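Local coordinates for UL18 protein (Human herpesvirus 5, PDB 3D2U) that mimics host class I MHC molecules and engages the inhibitory leukocyte receptor LILRB1, modulating natural killer cell activity to protect the infected cell, at residues Y5-I10 / L19-I24; S94-T99 / E115-D120; D120-M125 / E140-K145; D129-W134 / I165-L170. The protein carries 4 engineered substitutions. One frame throughout, in Å; residues are numbered along the deposited sequence.

In the fold
All four contacts belong to the peptide-binding platform of a class I MHC fold. Interactions 1 and 2 are antiparallel hairpins of its sheet, with centres about 10 Å apart; strands 2-11 and 95-104 are neighbours, so Tyr7 N bonds to Trp98 O. Interaction 3 shares Asp120 with interaction 2 and ties the edge strand 122-127 to the loop before helix 148-156. Interaction 4 joins that same loop to helix 161-171; its centre is about 22 Å from that of interaction 3, yet Met125 and Trp134 touch between them. Along the chain 1, 2 and 3 follow in series, while 3 and 4 interleave. Together they link the floor of the groove to a helical wall around the bound peptide.

Interaction 1: Y5-I10 / L19-I24; sequences YGYTGI and LTVVGI
Leu19 crosses to the neighbouring strand with its CD1 methyl, which lies 3.4 Å from Thr8 O and also packs on Tyr7 CB. Its CG is anti to the backbone N (chi1 176°), and this leads the branch along the sheet surface toward segment 5-10. On the same face Tyr5 lays its ring over Gly23: Gly23 CA sits above the face, 4.0 Å from the ring centroid, in a CH-pi contact made possible by the missing side chain. Val21 CG2 approaches the edge of that ring and also covers one face of the Tyr7 ring, offset toward the rim, while Val21 CB comes within 3.7 Å of Tyr7 CD2. Tyr7 and Val21 thus run side by side in the same direction. Beneath the side chains, Gly6 pairs with Val22 and Thr8 with Thr20 through reciprocal backbone bonds. Gly6 N reaches Val22 O over 2.8 Å; Thr20 N reaches Thr8 O over 3.1 Å. On the other face a water bonded to Thr8 OG1 donates to Thr20 O. The hydroxyls of the tyrosines are held by other partners: Tyr5 OH by the backbone of the bound peptide, Tyr7 OH by His100. This antiparallel hairpin, with Tyr5, Tyr7 and Val21 packed against the bound peptide, is part of the floor of the class I MHC groove.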
loop_
_atom_site.group_PDB
_atom_site.type_symbol
_atom_site.label_atom_id
_atom_site.label_comp_id
_atom_site.label_asym_id
_atom_site.label_seq_id
_atom_site.Cartn_x
_atom_site.Cartn_y
_atom_site.Cartn_z
ATOM N N TYR A 5 19.116 5.937 7.234
ATOM C CA TYR A 5 19.671 4.616 6.969
ATOM C C TYR A 5 18.703 3.556 7.483
ATOM O O TYR A 5 18.208 3.635 8.603
ATOM C CB TYR A 5 21.041 4.463 7.626
ATOM C CG TYR A 5 22.158 5.081 6.813
ATOM C CD1 TYR A 5 22.816 4.348 5.826
ATOM C CD2 TYR A 5 22.532 6.409 7.004
ATOM C CE1 TYR A 5 23.815 4.922 5.051
ATOM C CE2 TYR A 5 23.533 6.994 6.236
ATOM C CZ TYR A 5 24.168 6.246 5.262
ATOM O OH TYR A 5 25.149 6.831 4.498
ATOM N N GLY A 6 18.412 2.576 6.641
ATOM C CA GLY A 6 17.498 1.525 7.039
ATOM C C GLY A 6 18.228 0.198 7.079
ATOM O O GLY A 6 18.901 -0.168 6.114
ATOM N N TYR A 7 18.105 -0.520 8.192
ATOM C CA TYR A 7 18.759 -1.818 8.333
ATOM C C TYR A 7 17.741 -2.939 8.516
ATOM O O TYR A 7 16.910 -2.901 9.433
ATOM C CB TYR A 7 19.696 -1.843 9.544
ATOM C CG TYR A 7 20.717 -0.730 9.638
ATOM C CD1 TYR A 7 20.327 0.587 9.901
ATOM C CD2 TYR A 7 22.085 -1.008 9.551
ATOM C CE1 TYR A 7 21.272 1.598 10.082
ATOM C CE2 TYR A 7 23.042 -0.004 9.733
ATOM C CZ TYR A 7 22.630 1.295 10.002
ATOM O OH TYR A 7 23.570 2.282 10.212
ATOM N N THR A 8 17.805 -3.935 7.643
ATOM C CA THR A 8 16.908 -5.073 7.743
ATOM C C THR A 8 17.757 -6.322 7.929
ATOM O O THR A 8 18.469 -6.750 7.010
ATOM C CB THR A 8 16.035 -5.246 6.478
ATOM O OG1 THR A 8 15.254 -4.063 6.260
ATOM C CG2 THR A 8 15.107 -6.430 6.648
ATOM N N GLY A 9 17.695 -6.890 9.132
ATOM C CA GLY A 9 18.450 -8.096 9.432
ATOM C C GLY A 9 17.508 -9.268 9.608
ATOM O O GLY A 9 16.726 -9.312 10.560
ATOM N N ILE A 10 17.568 -10.216 8.681
ATOM C CA ILE A 10 16.687 -11.365 8.735
ATOM C C ILE A 10 17.397 -12.590 9.296
ATOM O O ILE A 10 18.526 -12.907 8.909
ATOM C CB ILE A 10 16.133 -11.735 7.327
ATOM C CG1 ILE A 10 15.451 -10.529 6.679
ATOM C CG2 ILE A 10 15.134 -12.881 7.445
ATOM C CD1 ILE A 10 16.414 -9.478 6.166
ATOM N N LEU A 19 21.520 -9.209 5.875
ATOM C CA LEU A 19 21.436 -7.818 6.288
ATOM C C LEU A 19 21.490 -7.015 5.008
ATOM O O LEU A 19 22.329 -7.262 4.141
ATOM C CB LEU A 19 22.599 -7.385 7.196
ATOM C CG LEU A 19 22.589 -5.886 7.559
ATOM C CD1 LEU A 19 21.337 -5.496 8.374
ATOM C CD2 LEU A 19 23.842 -5.557 8.340
ATOM N N THR A 20 20.555 -6.092 4.865
ATOM C CA THR A 20 20.564 -5.216 3.719
ATOM C C THR A 20 20.365 -3.855 4.358
ATOM O O THR A 20 19.396 -3.637 5.081
ATOM C CB THR A 20 19.417 -5.511 2.686
ATOM O OG1 THR A 20 18.144 -5.211 3.257
ATOM C CG2 THR A 20 19.439 -6.963 2.247
ATOM N N VAL A 21 21.319 -2.958 4.170
ATOM C CA VAL A 21 21.133 -1.640 4.717
ATOM C C VAL A 21 21.135 -0.660 3.543
ATOM O O VAL A 21 21.906 -0.795 2.592
ATOM C CB VAL A 21 22.157 -1.319 5.885
ATOM C CG1 VAL A 21 23.240 -2.377 5.994
ATOM C CG2 VAL A 21 22.732 0.065 5.744
ATOM N N VAL A 22 20.183 0.266 3.581
ATOM C CA VAL A 22 20.009 1.261 2.534
ATOM C C VAL A 22 20.127 2.665 3.106
ATOM O O VAL A 22 19.640 2.947 4.200
ATOM C CB VAL A 22 18.604 1.140 1.845
ATOM C CG1 VAL A 22 18.373 -0.278 1.370
ATOM C CG2 VAL A 22 17.486 1.587 2.807
ATOM N N GLY A 23 20.794 3.533 2.358
ATOM C CA GLY A 23 20.934 4.916 2.761
ATOM C C GLY A 23 20.001 5.701 1.863
ATOM O O GLY A 23 19.926 5.438 0.658
ATOM N N ILE A 24 19.275 6.645 2.444
ATOM C CA ILE A 24 18.326 7.436 1.681
ATOM C C ILE A 24 18.534 8.920 2.019
ATOM O O ILE A 24 18.579 9.302 3.193
ATOM C CB ILE A 24 16.893 6.952 2.010
ATOM C CG1 ILE A 24 16.785 5.471 1.640
ATOM C CG2 ILE A 24 15.851 7.747 1.234
ATOM C CD1 ILE A 24 15.573 4.772 2.204
HETATM O O HOH W 1 16.871 -2.234 4.764
#

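Interaction 2: S94-T99 / E115-D120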
loop_
_atom_site.group_PDB
_atom_site.type_symbol
_atom_site.label_atom_id
_atom_site.label_comp_id
_atom_site.label_asym_id
_atom_site.label_seq_id
_atom_site.Cartn_x
_atom_site.Cartn_y
_atom_site.Cartn_z
ATOM N N SER A 94 11.152 -13.511 12.095
ATOM C CA SER A 94 12.235 -13.146 12.980
ATOM C C SER A 94 13.152 -12.166 12.242
ATOM O O SER A 94 14.198 -12.565 11.724
ATOM C CB SER A 94 13.003 -14.405 13.402
ATOM O OG SER A 94 13.303 -15.231 12.282
ATOM N N VAL A 95 12.729 -10.898 12.177
ATOM C CA VAL A 95 13.483 -9.814 11.516
ATOM C C VAL A 95 13.689 -8.642 12.439
ATOM O O VAL A 95 12.755 -8.226 13.128
ATOM C CB VAL A 95 12.740 -9.120 10.340
ATOM C CG1 VAL A 95 13.291 -9.553 9.021
ATOM C CG2 VAL A 95 11.241 -9.324 10.453
ATOM N N LEU A 96 14.891 -8.082 12.432
ATOM C CA LEU A 96 15.139 -6.886 13.223
ATOM C C LEU A 96 15.299 -5.791 12.178
ATOM O O LEU A 96 16.075 -5.934 11.236
ATOM C CB LEU A 96 16.416 -7.006 14.062
ATOM C CG LEU A 96 16.814 -5.762 14.872
ATOM C CD1 LEU A 96 15.776 -5.473 15.950
ATOM C CD2 LEU A 96 18.186 -5.976 15.498
ATOM N N THR A 97 14.528 -4.723 12.322
ATOM C CA THR A 97 14.579 -3.592 11.407
ATOM C C THR A 97 14.910 -2.389 12.250
ATOM O O THR A 97 14.193 -2.097 13.202
ATOM C CB THR A 97 13.220 -3.312 10.760
ATOM O OG1 THR A 97 12.215 -3.230 11.784
ATOM C CG2 THR A 97 12.867 -4.393 9.755
ATOM N N TRP A 98 15.996 -1.700 11.930
ATOM C CA TRP A 98 16.346 -0.520 12.695
ATOM C C TRP A 98 16.765 0.598 11.764
ATOM O O TRP A 98 17.120 0.362 10.603
ATOM C CB TRP A 98 17.408 -0.829 13.767
ATOM C CG TRP A 98 18.802 -1.136 13.320
ATOM C CD1 TRP A 98 19.880 -0.298 13.385
ATOM C CD2 TRP A 98 19.300 -2.391 12.843
ATOM N NE1 TRP A 98 21.017 -0.953 12.984
ATOM C CE2 TRP A 98 20.695 -2.242 12.653
ATOM C CE3 TRP A 98 18.710 -3.629 12.560
ATOM C CZ2 TRP A 98 21.511 -3.288 12.199
ATOM C CZ3 TRP A 98 19.527 -4.674 12.102
ATOM C CH2 TRP A 98 20.908 -4.492 11.930
ATOM N N THR A 99 16.699 1.823 12.265
ATOM C CA THR A 99 16.991 2.966 11.425
ATOM C C THR A 99 17.452 4.190 12.200
ATOM O O THR A 99 17.163 4.337 13.387
ATOM C CB THR A 99 15.714 3.332 10.651
ATOM O OG1 THR A 99 15.982 4.409 9.753
ATOM C CG2 THR A 99 14.596 3.737 11.627
ATOM N N GLU A 115 16.632 7.367 16.270
ATOM C CA GLU A 115 17.165 6.023 16.102
ATOM C C GLU A 115 16.047 5.116 16.593
ATOM O O GLU A 115 15.442 5.370 17.634
ATOM C CB GLU A 115 18.455 5.772 16.892
ATOM C CG GLU A 115 19.038 4.374 16.575
ATOM C CD GLU A 115 20.541 4.245 16.803
ATOM O OE1 GLU A 115 20.959 3.240 17.421
ATOM O OE2 GLU A 115 21.303 5.129 16.354
ATOM N N GLY A 116 15.750 4.078 15.819
ATOM C CA GLY A 116 14.682 3.178 16.199
ATOM C C GLY A 116 14.866 1.727 15.802
ATOM O O GLY A 116 15.435 1.412 14.756
ATOM N N PHE A 117 14.352 0.841 16.648
ATOM C CA PHE A 117 14.420 -0.596 16.423
ATOM C C PHE A 117 13.039 -1.209 16.501
ATOM O O PHE A 117 12.193 -0.778 17.281
ATOM C CB PHE A 117 15.284 -1.296 17.475
ATOM C CG PHE A 117 16.719 -0.892 17.456
ATOM C CD1 PHE A 117 17.100 0.371 17.877
ATOM C CD2 PHE A 117 17.692 -1.774 17.005
ATOM C CE1 PHE A 117 18.429 0.757 17.847
ATOM C CE2 PHE A 117 19.024 -1.401 16.972
ATOM C CZ PHE A 117 19.399 -0.135 17.392
ATOM N N GLY A 118 12.840 -2.240 15.698
ATOM C CA GLY A 118 11.588 -2.955 15.690
ATOM C C GLY A 118 11.896 -4.412 15.418
ATOM O O GLY A 118 12.741 -4.722 14.579
ATOM N N TRP A 119 11.255 -5.314 16.151
ATOM C CA TRP A 119 11.463 -6.724 15.896
ATOM C C TRP A 119 10.124 -7.322 15.502
ATOM O O TRP A 119 9.092 -7.015 16.107
ATOM C CB TRP A 119 12.052 -7.447 17.113
ATOM C CG TRP A 119 12.893 -8.613 16.685
ATOM C CD1 TRP A 119 14.051 -8.567 15.958
ATOM C CD2 TRP A 119 12.596 -9.990 16.870
ATOM N NE1 TRP A 119 14.486 -9.837 15.671
ATOM C CE2 TRP A 119 13.611 -10.734 16.224
ATOM C CE3 TRP A 119 11.567 -10.676 17.513
ATOM C CZ2 TRP A 119 13.630 -12.121 16.206
ATOM C CZ3 TRP A 119 11.586 -12.045 17.491
ATOM C CH2 TRP A 119 12.611 -12.762 16.843
ATOM N N ASP A 120 10.152 -8.176 14.486
ATOM C CA ASP A 120 8.940 -8.801 13.976
ATOM C C ASP A 120 7.847 -7.750 13.777
ATOM O O ASP A 120 6.688 -7.974 14.109
ATOM C CB ASP A 120 8.457 -9.885 14.931
ATOM C CG ASP A 120 7.316 -10.686 14.366
ATOM O OD1 ASP A 120 7.143 -10.692 13.131
ATOM O OD2 ASP A 120 6.590 -11.319 15.159
#
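Trp98 and Phe117 pair across an antiparallel hairpin in the floor of the MHC class I groove, a non-hydrogen-bonded pair with both side chains on the face that bears the peptide. The five-membered ring of Trp98 and the Phe117 ring are almost parallel, 4° apart in plane, but slid so far that they barely overlap. It is Trp98 CB that sits over the phenyl face, 3.7 Å from its centroid. A chi1 of 70°, with CG between the backbone N and the carbonyl carbon, leads the indole away from the other strand. Leu96 CD1 meets the edge of the same phenyl. A different geometry links Leu96 with Trp119: their side chains cross at about a right angle, Leu96 CB lying in the indole plane 3.4 Å from Trp119 CD1. The indole then reaches along to Ser94, whose CB is 3.7 Å from Trp119 CZ2, and also packs on Leu84 of helix 62-88. Leu96 and Phe117 also touch apolar side chains of the bound peptide. Gly116 and Gly118 pair with Thr99 and Thr97 through reciprocal backbone bonds, while residues on a neighbouring protein chain pack against Thr97 and Thr99 on the other face. At the end of the ladder, Asp120 N donates to Val95 O at 2.9 Å, and that same oxygen lies over one face of the Trp119 indole, 3.1 Å from CD1.

Interaction 3: D120-M125 / E140-K145; sequences DGETLM and EISWLK
An edge strand of the platform sheet, 122-127, meets here the loop that leads to helix 148-156, and Glu122 stands at the centre of the junction. Its OE1 accepts a 2.7 Å hydrogen bond from Ser142 OG, which arrives from above the carboxylate plane. A bend at chi2 (-65°) brings OE1 to Ser142 and leaves CG beside the indole of Trp143, 3.6 Å from NE1. A water bridges the two segments, donating to Glu122 OE2 and accepting from Trp143 N. At the turn before the strand, Asp120 OD2 lies at the indole edge and takes a weak bond from Trp143 NE1, 3.1 Å long and bent to 133°, with the carboxylate and ring planes 57° apart; its stronger partners are the backbone N atoms of Arg91 and Ser92, while OD1 is bonded to Gln93 N. Leu144 supplies the apolar part: CG rests 3.7 Å from Glu122 CB and CD1 3.3 Å from Thr123 O, while CD2 covers one face of the Trp143 ring. Within the loop, Lys145 NZ and Lys145 N reach Ser142 O from opposite faces of its plane. Both acidic side chains thus receive neutral donors across this contact, and the hydroxyl, the water and the indole N-H probably help to stabilise their negative charge while anchoring the loop to the edge strand.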
loop_
_atom_site.group_PDB
_atom_site.type_symbol
_atom_site.label_atom_id
_atom_site.label_comp_id
_atom_site.label_asym_id
_atom_site.label_seq_id
_atom_site.Cartn_x
_atom_site.Cartn_y
_atom_site.Cartn_z
ATOM N N ASP A 120 10.152 -8.176 14.486
ATOM C CA ASP A 120 8.940 -8.801 13.976
ATOM C C ASP A 120 7.847 -7.750 13.777
ATOM O O ASP A 120 6.688 -7.974 14.109
ATOM C CB ASP A 120 8.457 -9.885 14.931
ATOM C CG ASP A 120 7.316 -10.686 14.366
ATOM O OD1 ASP A 120 7.143 -10.692 13.131
ATOM O OD2 ASP A 120 6.590 -11.319 15.159
ATOM N N GLY A 121 8.232 -6.600 13.233
ATOM C CA GLY A 121 7.278 -5.532 12.973
ATOM C C GLY A 121 6.766 -4.802 14.206
ATOM O O GLY A 121 5.855 -3.978 14.105
ATOM N N GLU A 122 7.351 -5.096 15.366
ATOM C CA GLU A 122 6.952 -4.483 16.632
ATOM C C GLU A 122 8.015 -3.521 17.114
ATOM O O GLU A 122 9.186 -3.881 17.186
ATOM C CB GLU A 122 6.782 -5.561 17.706
ATOM C CG GLU A 122 5.792 -6.655 17.364
ATOM C CD GLU A 122 4.373 -6.137 17.239
ATOM O OE1 GLU A 122 3.970 -5.293 18.066
ATOM O OE2 GLU A 122 3.650 -6.590 16.330
ATOM N N THR A 123 7.632 -2.306 17.470
ATOM C CA THR A 123 8.639 -1.384 17.977
ATOM C C THR A 123 9.232 -1.948 19.264
ATOM O O THR A 123 8.512 -2.328 20.191
ATOM C CB THR A 123 8.064 0.012 18.243
ATOM O OG1 THR A 123 7.491 0.520 17.033
ATOM C CG2 THR A 123 9.169 0.956 18.711
ATOM N N LEU A 124 10.557 -1.994 19.293
ATOM C CA LEU A 124 11.325 -2.530 20.405
ATOM C C LEU A 124 11.876 -1.415 21.315
ATOM O O LEU A 124 11.734 -1.473 22.546
ATOM C CB LEU A 124 12.457 -3.369 19.816
ATOM C CG LEU A 124 13.517 -4.070 20.659
ATOM C CD1 LEU A 124 12.851 -5.059 21.600
ATOM C CD2 LEU A 124 14.486 -4.800 19.722
ATOM N N MET A 125 12.508 -0.414 20.701
ATOM C CA MET A 125 13.060 0.746 21.411
ATOM C C MET A 125 13.362 1.910 20.458
ATOM O O MET A 125 13.661 1.711 19.279
ATOM C CB MET A 125 14.322 0.362 22.187
ATOM C CG MET A 125 15.358 -0.358 21.367
ATOM S SD MET A 125 16.838 -0.653 22.314
ATOM C CE MET A 125 17.040 -2.403 22.101
ATOM N N GLU A 140 0.939 -2.012 25.431
ATOM C CA GLU A 140 -0.516 -2.137 25.456
ATOM C C GLU A 140 -1.085 -2.808 24.206
ATOM O O GLU A 140 -2.117 -3.467 24.275
ATOM C CB GLU A 140 -1.179 -0.762 25.664
ATOM N N ILE A 141 -0.409 -2.661 23.072
ATOM C CA ILE A 141 -0.901 -3.252 21.828
ATOM C C ILE A 141 0.043 -4.284 21.213
ATOM O O ILE A 141 -0.304 -4.927 20.221
ATOM C CB ILE A 141 -1.131 -2.171 20.750
ATOM C CG1 ILE A 141 0.199 -1.481 20.422
ATOM C CG2 ILE A 141 -2.149 -1.143 21.245
ATOM C CD1 ILE A 141 0.146 -0.560 19.212
ATOM N N SER A 142 1.223 -4.456 21.800
ATOM C CA SER A 142 2.221 -5.372 21.248
ATOM C C SER A 142 2.381 -6.740 21.900
ATOM O O SER A 142 2.385 -6.861 23.127
ATOM C CB SER A 142 3.582 -4.673 21.246
ATOM O OG SER A 142 4.580 -5.506 20.692
ATOM N N TRP A 143 2.554 -7.773 21.076
ATOM C CA TRP A 143 2.756 -9.107 21.622
ATOM C C TRP A 143 4.052 -9.136 22.423
ATOM O O TRP A 143 4.312 -10.091 23.155
ATOM C CB TRP A 143 2.791 -10.197 20.528
ATOM C CG TRP A 143 4.006 -10.244 19.588
ATOM C CD1 TRP A 143 4.017 -9.894 18.265
ATOM C CD2 TRP A 143 5.313 -10.793 19.861
ATOM N NE1 TRP A 143 5.224 -10.196 17.704
ATOM C CE2 TRP A 143 6.042 -10.750 18.652
ATOM C CE3 TRP A 143 5.935 -11.317 21.004
ATOM C CZ2 TRP A 143 7.366 -11.218 18.544
ATOM C CZ3 TRP A 143 7.252 -11.781 20.902
ATOM C CH2 TRP A 143 7.952 -11.729 19.676
ATOM N N LEU A 144 4.858 -8.081 22.289
ATOM C CA LEU A 144 6.126 -7.996 23.015
ATOM C C LEU A 144 5.950 -7.928 24.537
ATOM O O LEU A 144 6.930 -8.009 25.278
ATOM C CB LEU A 144 6.952 -6.784 22.543
ATOM C CG LEU A 144 7.492 -6.713 21.100
ATOM C CD1 LEU A 144 8.492 -5.566 21.018
ATOM C CD2 LEU A 144 8.174 -8.022 20.688
ATOM N N LYS A 145 4.715 -7.768 25.013
ATOM C CA LYS A 145 4.500 -7.718 26.456
ATOM C C LYS A 145 4.851 -9.091 27.044
ATOM O O LYS A 145 5.221 -9.203 28.211
ATOM C CB LYS A 145 3.051 -7.312 26.793
ATOM C CG LYS A 145 1.950 -8.139 26.139
ATOM C CD LYS A 145 0.566 -7.669 26.602
ATOM C CE LYS A 145 -0.441 -7.634 25.453
ATOM N NZ LYS A 145 -0.144 -6.540 24.471
HETATM O O HOH W 2 1.195 -7.528 18.246
#

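Interaction 4: D129-W134 / I165-L170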
loop_
_atom_site.group_PDB
_atom_site.type_symbol
_atom_site.label_atom_id
_atom_site.label_comp_id
_atom_site.label_asym_id
_atom_site.label_seq_id
_atom_site.Cartn_x
_atom_site.Cartn_y
_atom_site.Cartn_z
ATOM N N ASP A 129 14.078 13.229 20.402
ATOM C CA ASP A 129 14.288 14.521 21.035
ATOM C C ASP A 129 15.705 14.740 21.552
ATOM O O ASP A 129 16.652 14.541 20.796
ATOM C CB ASP A 129 13.302 14.714 22.164
ATOM C CG ASP A 129 11.950 14.231 21.739
ATOM O OD1 ASP A 129 11.671 14.180 20.532
ATOM O OD2 ASP A 129 11.130 13.888 22.615
ATOM N N ASN A 130 15.877 15.125 22.742
ATOM C CA ASN A 130 17.264 15.333 23.176
ATOM C C ASN A 130 18.249 14.171 22.864
ATOM O O ASN A 130 19.468 14.343 22.965
ATOM C CB ASN A 130 17.248 15.647 24.665
ATOM C CG ASN A 130 16.469 14.651 25.488
ATOM O OD1 ASN A 130 16.969 14.199 26.527
ATOM N ND2 ASN A 130 15.257 14.310 25.060
ATOM N N LEU A 131 17.738 13.009 22.472
ATOM C CA LEU A 131 18.563 11.843 22.164
ATOM C C LEU A 131 19.410 11.381 23.357
ATOM O O LEU A 131 20.585 11.023 23.228
ATOM C CB LEU A 131 19.419 12.144 20.921
ATOM C CG LEU A 131 18.561 12.527 19.694
ATOM C CD1 LEU A 131 19.427 12.962 18.512
ATOM C CD2 LEU A 131 17.683 11.342 19.297
ATOM N N THR A 132 18.778 11.368 24.527
ATOM C CA THR A 132 19.432 10.930 25.754
ATOM C C THR A 132 18.652 9.779 26.437
ATOM O O THR A 132 19.265 8.910 27.054
ATOM C CB THR A 132 19.593 12.118 26.759
ATOM O OG1 THR A 132 18.322 12.451 27.330
ATOM C CG2 THR A 132 20.138 13.352 26.040
ATOM N N LEU A 133 17.320 9.759 26.283
ATOM C CA LEU A 133 16.449 8.749 26.918
ATOM C C LEU A 133 15.734 7.734 25.993
ATOM O O LEU A 133 14.799 8.100 25.275
ATOM C CB LEU A 133 15.394 9.481 27.797
ATOM C CG LEU A 133 13.877 9.619 27.517
ATOM C CD1 LEU A 133 13.092 8.905 28.618
ATOM C CD2 LEU A 133 13.437 11.092 27.496
ATOM N N TRP A 134 16.143 6.460 26.021
ATOM C CA TRP A 134 15.482 5.439 25.182
ATOM C C TRP A 134 14.114 5.045 25.733
ATOM O O TRP A 134 13.940 4.908 26.938
ATOM C CB TRP A 134 16.304 4.140 25.068
ATOM C CG TRP A 134 17.570 4.221 24.265
ATOM C CD1 TRP A 134 18.795 4.604 24.718
ATOM C CD2 TRP A 134 17.741 3.895 22.872
ATOM N NE1 TRP A 134 19.720 4.537 23.706
ATOM C CE2 TRP A 134 19.103 4.110 22.565
ATOM C CE3 TRP A 134 16.878 3.447 21.862
ATOM C CZ2 TRP A 134 19.627 3.895 21.280
ATOM C CZ3 TRP A 134 17.403 3.233 20.581
ATOM C CH2 TRP A 134 18.766 3.459 20.306
ATOM N N ILE A 165 27.454 8.252 21.898
ATOM C CA ILE A 165 28.134 8.100 20.618
ATOM C C ILE A 165 27.103 8.034 19.489
ATOM O O ILE A 165 27.360 8.538 18.390
ATOM C CB ILE A 165 29.106 6.866 20.568
ATOM C CG1 ILE A 165 28.578 5.789 19.617
ATOM C CG2 ILE A 165 29.348 6.319 21.960
ATOM C CD1 ILE A 165 28.955 6.012 18.166
ATOM N N GLN A 166 25.938 7.433 19.738
ATOM C CA GLN A 166 24.925 7.394 18.686
ATOM C C GLN A 166 24.462 8.830 18.425
ATOM O O GLN A 166 24.278 9.222 17.273
ATOM C CB GLN A 166 23.720 6.508 19.068
ATOM C CG GLN A 166 23.979 4.993 19.087
ATOM C CD GLN A 166 24.602 4.437 17.798
ATOM O OE1 GLN A 166 25.642 3.780 17.839
ATOM N NE2 GLN A 166 23.961 4.687 16.662
ATOM N N ARG A 167 24.295 9.615 19.492
ATOM C CA ARG A 167 23.850 11.007 19.371
ATOM C C ARG A 167 24.862 11.891 18.639
ATOM O O ARG A 167 24.482 12.772 17.866
ATOM C CB ARG A 167 23.582 11.623 20.753
ATOM C CG ARG A 167 23.007 13.041 20.702
ATOM C CD ARG A 167 23.229 13.835 21.995
ATOM N NE ARG A 167 22.782 13.135 23.197
ATOM C CZ ARG A 167 23.593 12.534 24.063
ATOM N NH1 ARG A 167 24.905 12.541 23.870
ATOM N NH2 ARG A 167 23.094 11.930 25.134
ATOM N N ASN A 168 26.149 11.659 18.893
ATOM C CA ASN A 168 27.202 12.453 18.266
ATOM C C ASN A 168 27.363 12.118 16.791
ATOM O O ASN A 168 27.806 12.950 16.009
ATOM C CB ASN A 168 28.546 12.274 18.990
ATOM C CG ASN A 168 28.569 12.927 20.371
ATOM O OD1 ASN A 168 27.850 13.896 20.635
ATOM N ND2 ASN A 168 29.413 12.404 21.253
ATOM N N TYR A 169 27.020 10.895 16.409
ATOM C CA TYR A 169 27.102 10.516 15.007
ATOM C C TYR A 169 25.977 11.285 14.308
ATOM O O TYR A 169 26.183 11.899 13.258
ATOM C CB TYR A 169 26.920 8.995 14.846
ATOM C CG TYR A 169 26.420 8.587 13.480
ATOM C CD1 TYR A 169 27.268 8.585 12.364
ATOM C CD2 TYR A 169 25.078 8.264 13.287
ATOM C CE1 TYR A 169 26.777 8.275 11.084
ATOM C CE2 TYR A 169 24.583 7.959 12.026
ATOM C CZ TYR A 169 25.430 7.969 10.926
ATOM O OH TYR A 169 24.921 7.701 9.671
ATOM N N LEU A 170 24.791 11.264 14.914
ATOM C CA LEU A 170 23.635 11.959 14.359
ATOM C C LEU A 170 23.883 13.466 14.223
ATOM O O LEU A 170 23.550 14.065 13.197
ATOM C CB LEU A 170 22.396 11.710 15.232
ATOM C CG LEU A 170 21.769 10.307 15.164
ATOM C CD1 LEU A 170 20.793 10.113 16.322
ATOM C CD2 LEU A 170 21.058 10.126 13.820
#
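Arg167 and Leu131 make the polar link of this contact. Arg167 NE donates to Leu131 O over 3.0 Å, but with an angle of only 120° at the hydrogen the bond is weak. A bend at chi3 (-52°) swings the guanidinium toward the loop, where Asn130 O lies at its edge and in its plane, 3.5 Å from NE. Helix 161-171 belongs to the helical wall that closes one side of the MHC class I groove, and segment 129-134 is part of the loop between strand 122-127 and helix 148-156; on the groove side, Trp134 and Tyr169 touch the bound peptide. Leu131 makes most of the packing. Its CB rests 3.7 Å from Arg167 CG, the two side chains sliding past each other in opposite directions. Three residues further along the helix, Leu170 crosses Leu131 at about a right angle, and their CD1 methyls meet at 3.8 Å. Thr132 brings a methyl rather than its hydroxyl to the guanidinium: CG2 is 3.4 Å from Arg167 NH2. Leu131 also packs on Phe110 of strand 110-119.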